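PDB 3UW2: Phosphoglucomutase/phosphomannomutase family protein from Burkholderia thailandensis, which probably catalyses an intramolecular phosphate transfer on hexose phosphates, as other phosphohexose mutases do, and binds a divalent metal ion, here zinc. Local coordinates for residues D179-L191 with R357-R370. Sequence-based numbering, arbitrary orientation.
Sequences DQYVERIVGDIKL and RWYGFDDGLYTGAR
Ile185 packs closely against Trp358 and Tyr366. Its CG1 lies 3.6 Å from Trp358 CH2 and sits at the edge of the Tyr366 ring, while its CG2 turns to Ala369 CB. Trp358 and Tyr366 are face to face, and Ile189 extends the apolar patch by setting CD1 3.7 Å from Ala369 CB. At the deep end, CG of Tyr181 anti to the backbone N (chi1 180°) brings the far edge of the ring, with its OH, up to Asp363. The OH donates to Asp363 OD2 at 2.6 Å, on the syn lone pair, with ring and carboxylate nearly coplanar (14°). The other oxygen, OD1, takes Tyr366 N and, weakly, Leu365 N, so one carboxylate both caps helix 364-375 and holds the tyrosine. The second and third alpha/beta/alpha domains of the phosphohexose mutase fold meet here through a near-parallel helix pair (179-186 and 364-370, 24°, axes 11.4 Å apart) bridged by long side chains and the loop 357-363 leading into the second helix. The zinc site is close by: the side chain of Asp363 is about 6 Å from that of Asp268, a zinc ligand with Asp264 and Asp266.

Against that close apolar packing, the partly exposed side is polar and hydrated. Arg184, bent at chi2, lays one guanidinium face over Trp358 CE3, the planes almost perpendicular. Its NH2 reaches Arg357 O at 2.8 Å, from above the carbonyl plane, and its NE bonds to Tyr359 OH. Arg357 forms a side-on salt bridge with Asp188, NE on the syn side of OD2 near the carboxylate plane and NH2 from above it; NH2 also pairs with Glu373. A water takes hydrogen bonds from Arg184 NH1 and Tyr366 OH and donates to Asp188 OD2 and Arg357 O.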
loop_
_atom_site.group_PDB
_atom_site.type_symbol
_atom_site.label_atom_id
_atom_site.label_comp_id
_atom_site.label_asym_id
_atom_site.label_seq_id
_atom_site.Cartn_x
_atom_site.Cartn_y
_atom_site.Cartn_z
ATOM N N ASP A 179 6.171 18.262 -11.453
ATOM C CA ASP A 179 6.785 19.437 -10.861
ATOM C C ASP A 179 5.957 19.892 -9.654
ATOM O O ASP A 179 6.552 20.227 -8.632
ATOM C CB ASP A 179 6.825 20.620 -11.840
ATOM C CG ASP A 179 7.841 20.436 -12.946
ATOM O OD1 ASP A 179 8.654 19.486 -12.919
ATOM O OD2 ASP A 179 7.806 21.266 -13.870
ATOM N N GLN A 180 4.618 19.957 -9.784
ATOM C CA GLN A 180 3.783 20.332 -8.616
ATOM C C GLN A 180 4.034 19.340 -7.464
ATOM O O GLN A 180 4.127 19.710 -6.309
ATOM C CB GLN A 180 2.293 20.250 -8.886
ATOM C CG GLN A 180 1.734 21.393 -9.656
ATOM C CD GLN A 180 0.259 21.227 -9.883
ATOM O OE1 GLN A 180 -0.199 21.089 -11.019
ATOM N NE2 GLN A 180 -0.500 21.278 -8.811
ATOM N N TYR A 181 4.098 18.074 -7.794
ATOM C CA TYR A 181 4.315 17.057 -6.727
ATOM C C TYR A 181 5.660 17.259 -5.980
ATOM O O TYR A 181 5.731 17.378 -4.744
ATOM C CB TYR A 181 4.273 15.715 -7.379
ATOM C CG TYR A 181 4.481 14.527 -6.418
ATOM C CD1 TYR A 181 3.437 14.038 -5.626
ATOM C CD2 TYR A 181 5.699 13.879 -6.383
ATOM C CE1 TYR A 181 3.667 12.903 -4.773
ATOM C CE2 TYR A 181 5.942 12.800 -5.554
ATOM C CZ TYR A 181 4.904 12.300 -4.753
ATOM O OH TYR A 181 5.146 11.167 -3.938
ATOM N N VAL A 182 6.746 17.281 -6.735
ATOM C CA VAL A 182 8.062 17.455 -6.135
ATOM C C VAL A 182 8.123 18.748 -5.334
ATOM O O VAL A 182 8.591 18.734 -4.184
ATOM C CB VAL A 182 9.196 17.411 -7.189
ATOM C CG1 VAL A 182 10.568 17.677 -6.530
ATOM C CG2 VAL A 182 9.173 16.025 -7.900
ATOM N N GLU A 183 7.633 19.848 -5.912
ATOM C CA GLU A 183 7.705 21.142 -5.234
ATOM C C GLU A 183 6.862 21.154 -3.990
ATOM O O GLU A 183 7.157 21.898 -3.022
ATOM C CB GLU A 183 7.254 22.279 -6.155
ATOM C CG GLU A 183 8.279 22.507 -7.247
ATOM C CD GLU A 183 7.696 23.241 -8.448
ATOM O OE1 GLU A 183 7.033 24.293 -8.251
ATOM O OE2 GLU A 183 7.912 22.774 -9.594
ATOM N N ARG A 184 5.810 20.329 -4.007
ATOM C CA ARG A 184 4.914 20.335 -2.857
ATOM C C ARG A 184 5.625 19.631 -1.700
ATOM O O ARG A 184 5.537 20.085 -0.554
ATOM C CB ARG A 184 3.525 19.756 -3.203
ATOM C CG ARG A 184 2.685 19.340 -2.010
ATOM C CD ARG A 184 2.231 20.518 -1.125
ATOM N NE ARG A 184 1.366 20.043 -0.041
ATOM C CZ ARG A 184 1.819 19.494 1.095
ATOM N NH1 ARG A 184 3.136 19.348 1.327
ATOM N NH2 ARG A 184 0.961 19.066 2.006
ATOM N N ILE A 185 6.335 18.541 -1.967
ATOM C CA ILE A 185 7.057 17.846 -0.922
ATOM C C ILE A 185 8.318 18.617 -0.399
ATOM O O ILE A 185 8.550 18.758 0.839
ATOM C CB ILE A 185 7.422 16.409 -1.361
ATOM C CG1 ILE A 185 6.108 15.560 -1.557
ATOM C CG2 ILE A 185 8.322 15.808 -0.294
ATOM C CD1 ILE A 185 6.345 14.209 -2.240
ATOM N N VAL A 186 9.111 19.098 -1.350
ATOM C CA VAL A 186 10.350 19.860 -1.091
ATOM C C VAL A 186 10.110 21.144 -0.288
ATOM O O VAL A 186 10.877 21.444 0.619
ATOM C CB VAL A 186 11.115 20.094 -2.431
ATOM C CG1 VAL A 186 12.180 21.190 -2.338
ATOM C CG2 VAL A 186 11.752 18.773 -2.871
ATOM N N GLY A 187 9.041 21.881 -0.611
ATOM C CA GLY A 187 8.677 23.106 0.105
ATOM C C GLY A 187 8.220 22.837 1.545
ATOM O O GLY A 187 8.190 23.759 2.326
ATOM N N ASP A 188 7.873 21.589 1.918
ATOM C CA ASP A 188 7.467 21.308 3.329
ATOM C C ASP A 188 8.499 20.473 4.098
ATOM O O ASP A 188 8.411 20.359 5.300
ATOM C CB ASP A 188 6.056 20.643 3.461
ATOM C CG ASP A 188 5.549 20.591 4.942
ATOM O OD1 ASP A 188 5.474 21.654 5.634
ATOM O OD2 ASP A 188 5.226 19.479 5.441
ATOM N N ILE A 189 9.443 19.860 3.409
ATOM C CA ILE A 189 10.434 19.036 4.076
ATOM C C ILE A 189 11.847 19.542 3.776
ATOM O O ILE A 189 12.279 19.633 2.623
ATOM C CB ILE A 189 10.296 17.537 3.692
ATOM C CG1 ILE A 189 8.945 16.945 4.159
ATOM C CG2 ILE A 189 11.492 16.790 4.296
ATOM C CD1 ILE A 189 8.684 15.495 3.662
ATOM N N LYS A 190 12.571 19.891 4.821
ATOM C CA LYS A 190 13.906 20.454 4.682
ATOM C C LYS A 190 14.816 19.580 5.551
ATOM O O LYS A 190 14.781 19.693 6.779
ATOM C CB LYS A 190 13.865 21.916 5.181
ATOM C CG LYS A 190 13.551 22.982 4.118
ATOM C CD LYS A 190 12.139 22.946 3.542
ATOM C CE LYS A 190 11.813 24.212 2.767
ATOM N NZ LYS A 190 12.281 24.127 1.351
ATOM N N LEU A 191 15.628 18.704 4.946
ATOM C CA LEU A 191 16.484 17.809 5.758
ATOM C C LEU A 191 17.564 18.535 6.583
ATOM O O LEU A 191 18.240 19.416 6.078
ATOM C CB LEU A 191 17.152 16.758 4.878
ATOM C CG LEU A 191 16.147 15.971 4.027
ATOM C CD1 LEU A 191 16.912 14.921 3.301
ATOM C CD2 LEU A 191 15.085 15.308 4.888
ATOM N N ARG A 357 0.003 17.014 7.454
ATOM C CA ARG A 357 0.886 17.749 6.494
ATOM C C ARG A 357 0.789 17.200 5.078
ATOM O O ARG A 357 1.624 17.509 4.212
ATOM C CB ARG A 357 2.367 17.684 6.937
ATOM C CG ARG A 357 2.613 18.414 8.255
ATOM C CD ARG A 357 3.984 18.083 8.874
ATOM N NE ARG A 357 5.115 18.374 7.962
ATOM C CZ ARG A 357 6.297 17.783 8.074
ATOM N NH1 ARG A 357 6.549 16.859 9.058
ATOM N NH2 ARG A 357 7.211 18.060 7.184
ATOM N N TRP A 358 -0.231 16.392 4.845
ATOM C CA TRP A 358 -0.340 15.704 3.559
ATOM C C TRP A 358 -1.792 15.548 3.102
ATOM O O TRP A 358 -2.606 16.378 3.432
ATOM C CB TRP A 358 0.465 14.391 3.628
ATOM C CG TRP A 358 0.726 13.667 2.296
ATOM C CD1 TRP A 358 0.470 12.336 1.982
ATOM C CD2 TRP A 358 1.448 14.201 1.154
ATOM N NE1 TRP A 358 0.936 12.046 0.713
ATOM C CE2 TRP A 358 1.519 13.143 0.173
ATOM C CE3 TRP A 358 1.984 15.474 0.841
ATOM C CZ2 TRP A 358 2.131 13.333 -1.080
ATOM C CZ3 TRP A 358 2.583 15.651 -0.400
ATOM C CH2 TRP A 358 2.634 14.617 -1.347
ATOM N N TYR A 359 -2.136 14.478 2.365
ATOM C CA TYR A 359 -3.458 14.338 1.731
ATOM C C TYR A 359 -4.138 13.023 2.148
ATOM O O TYR A 359 -5.276 12.760 1.779
ATOM C CB TYR A 359 -3.289 14.338 0.183
ATOM C CG TYR A 359 -2.725 15.654 -0.246
ATOM C CD1 TYR A 359 -3.550 16.743 -0.393
ATOM C CD2 TYR A 359 -1.333 15.827 -0.431
ATOM C CE1 TYR A 359 -3.021 17.990 -0.759
ATOM C CE2 TYR A 359 -0.800 17.056 -0.803
ATOM C CZ TYR A 359 -1.642 18.114 -0.938
ATOM O OH TYR A 359 -1.097 19.327 -1.247
ATOM N N GLY A 360 -3.425 12.193 2.876
ATOM C CA GLY A 360 -4.087 11.016 3.468
ATOM C C GLY A 360 -4.064 9.782 2.590
ATOM O O GLY A 360 -4.564 8.737 3.018
ATOM N N PHE A 361 -3.476 9.843 1.387
ATOM C CA PHE A 361 -3.267 8.613 0.577
ATOM C C PHE A 361 -1.900 8.006 0.893
ATOM O O PHE A 361 -0.945 8.718 1.288
ATOM C CB PHE A 361 -3.419 8.847 -0.952
ATOM C CG PHE A 361 -2.582 9.995 -1.485
ATOM C CD1 PHE A 361 -1.229 9.814 -1.729
ATOM C CD2 PHE A 361 -3.156 11.208 -1.763
ATOM C CE1 PHE A 361 -0.426 10.830 -2.250
ATOM C CE2 PHE A 361 -2.380 12.265 -2.288
ATOM C CZ PHE A 361 -1.027 12.078 -2.527
ATOM N N ASP A 362 -1.821 6.690 0.724
ATOM C CA ASP A 362 -0.587 5.962 0.858
ATOM C C ASP A 362 0.377 6.368 -0.290
ATOM O O ASP A 362 -0.032 6.534 -1.457
ATOM C CB ASP A 362 -0.849 4.419 0.909
ATOM C CG ASP A 362 -1.788 3.914 -0.199
ATOM O OD1 ASP A 362 -2.675 4.708 -0.635
ATOM O OD2 ASP A 362 -1.663 2.686 -0.617
ATOM N N ASP A 363 1.638 6.546 0.058
ATOM C CA ASP A 363 2.639 7.049 -0.900
ATOM C C ASP A 363 4.023 6.623 -0.364
ATOM O O ASP A 363 4.504 7.136 0.636
ATOM C CB ASP A 363 2.534 8.604 -0.959
ATOM C CG ASP A 363 3.490 9.222 -1.968
ATOM O OD1 ASP A 363 4.554 8.594 -2.254
ATOM O OD2 ASP A 363 3.182 10.349 -2.453
ATOM N N GLY A 364 4.646 5.686 -1.047
ATOM C CA GLY A 364 5.991 5.247 -0.731
ATOM C C GLY A 364 7.071 6.323 -0.834
ATOM O O GLY A 364 8.052 6.299 -0.058
ATOM N N LEU A 365 6.929 7.236 -1.802
ATOM C CA LEU A 365 7.940 8.262 -2.039
ATOM C C LEU A 365 7.827 9.363 -0.947
ATOM O O LEU A 365 8.846 9.861 -0.468
ATOM C CB LEU A 365 7.731 8.951 -3.404
ATOM C CG LEU A 365 8.280 8.202 -4.652
ATOM C CD1 LEU A 365 7.521 6.922 -4.975
ATOM C CD2 LEU A 365 8.169 9.169 -5.855
ATOM N N TYR A 366 6.593 9.778 -0.635
ATOM C CA TYR A 366 6.366 10.649 0.483
ATOM C C TYR A 366 6.779 10.020 1.803
ATOM O O TYR A 366 7.377 10.690 2.626
ATOM C CB TYR A 366 4.880 11.086 0.544
ATOM C CG TYR A 366 4.674 12.198 1.538
ATOM C CD1 TYR A 366 5.223 13.484 1.311
ATOM C CD2 TYR A 366 3.951 11.990 2.728
ATOM C CE1 TYR A 366 5.084 14.533 2.274
ATOM C CE2 TYR A 366 3.790 13.011 3.666
ATOM C CZ TYR A 366 4.314 14.295 3.396
ATOM O OH TYR A 366 4.132 15.280 4.332
ATOM N N THR A 367 6.464 8.738 2.020
ATOM C CA THR A 367 6.897 8.099 3.297
ATOM C C THR A 367 8.439 8.161 3.356
ATOM O O THR A 367 9.005 8.436 4.415
ATOM C CB THR A 367 6.399 6.628 3.323
ATOM O OG1 THR A 367 4.966 6.649 3.295
ATOM C CG2 THR A 367 6.918 5.820 4.558
ATOM N N GLY A 368 9.115 7.875 2.232
ATOM C CA GLY A 368 10.568 7.953 2.198
ATOM C C GLY A 368 11.054 9.338 2.646
ATOM O O GLY A 368 11.976 9.455 3.422
ATOM N N ALA A 369 10.423 10.386 2.136
ATOM C CA ALA A 369 10.807 11.724 2.477
ATOM C C ALA A 369 10.557 11.989 3.969
ATOM O O ALA A 369 11.395 12.619 4.638
ATOM C CB ALA A 369 10.036 12.712 1.595
ATOM N N ARG A 370 9.435 11.486 4.506
ATOM C CA ARG A 370 9.110 11.756 5.881
ATOM C C ARG A 370 10.113 11.000 6.747
ATOM O O ARG A 370 10.464 11.469 7.814
ATOM C CB ARG A 370 7.672 11.320 6.221
ATOM C CG ARG A 370 6.584 12.267 5.643
ATOM C CD ARG A 370 6.592 13.627 6.339
ATOM N NE ARG A 370 6.066 13.515 7.739
ATOM C CZ ARG A 370 4.817 13.793 8.113
ATOM N NH1 ARG A 370 3.907 14.312 7.235
ATOM N NH2 ARG A 370 4.490 13.651 9.392
HETATM O O HOH W 1 4.109 17.726 3.693
HETATM O O HOH W 2 -1.638 18.943 3.198
#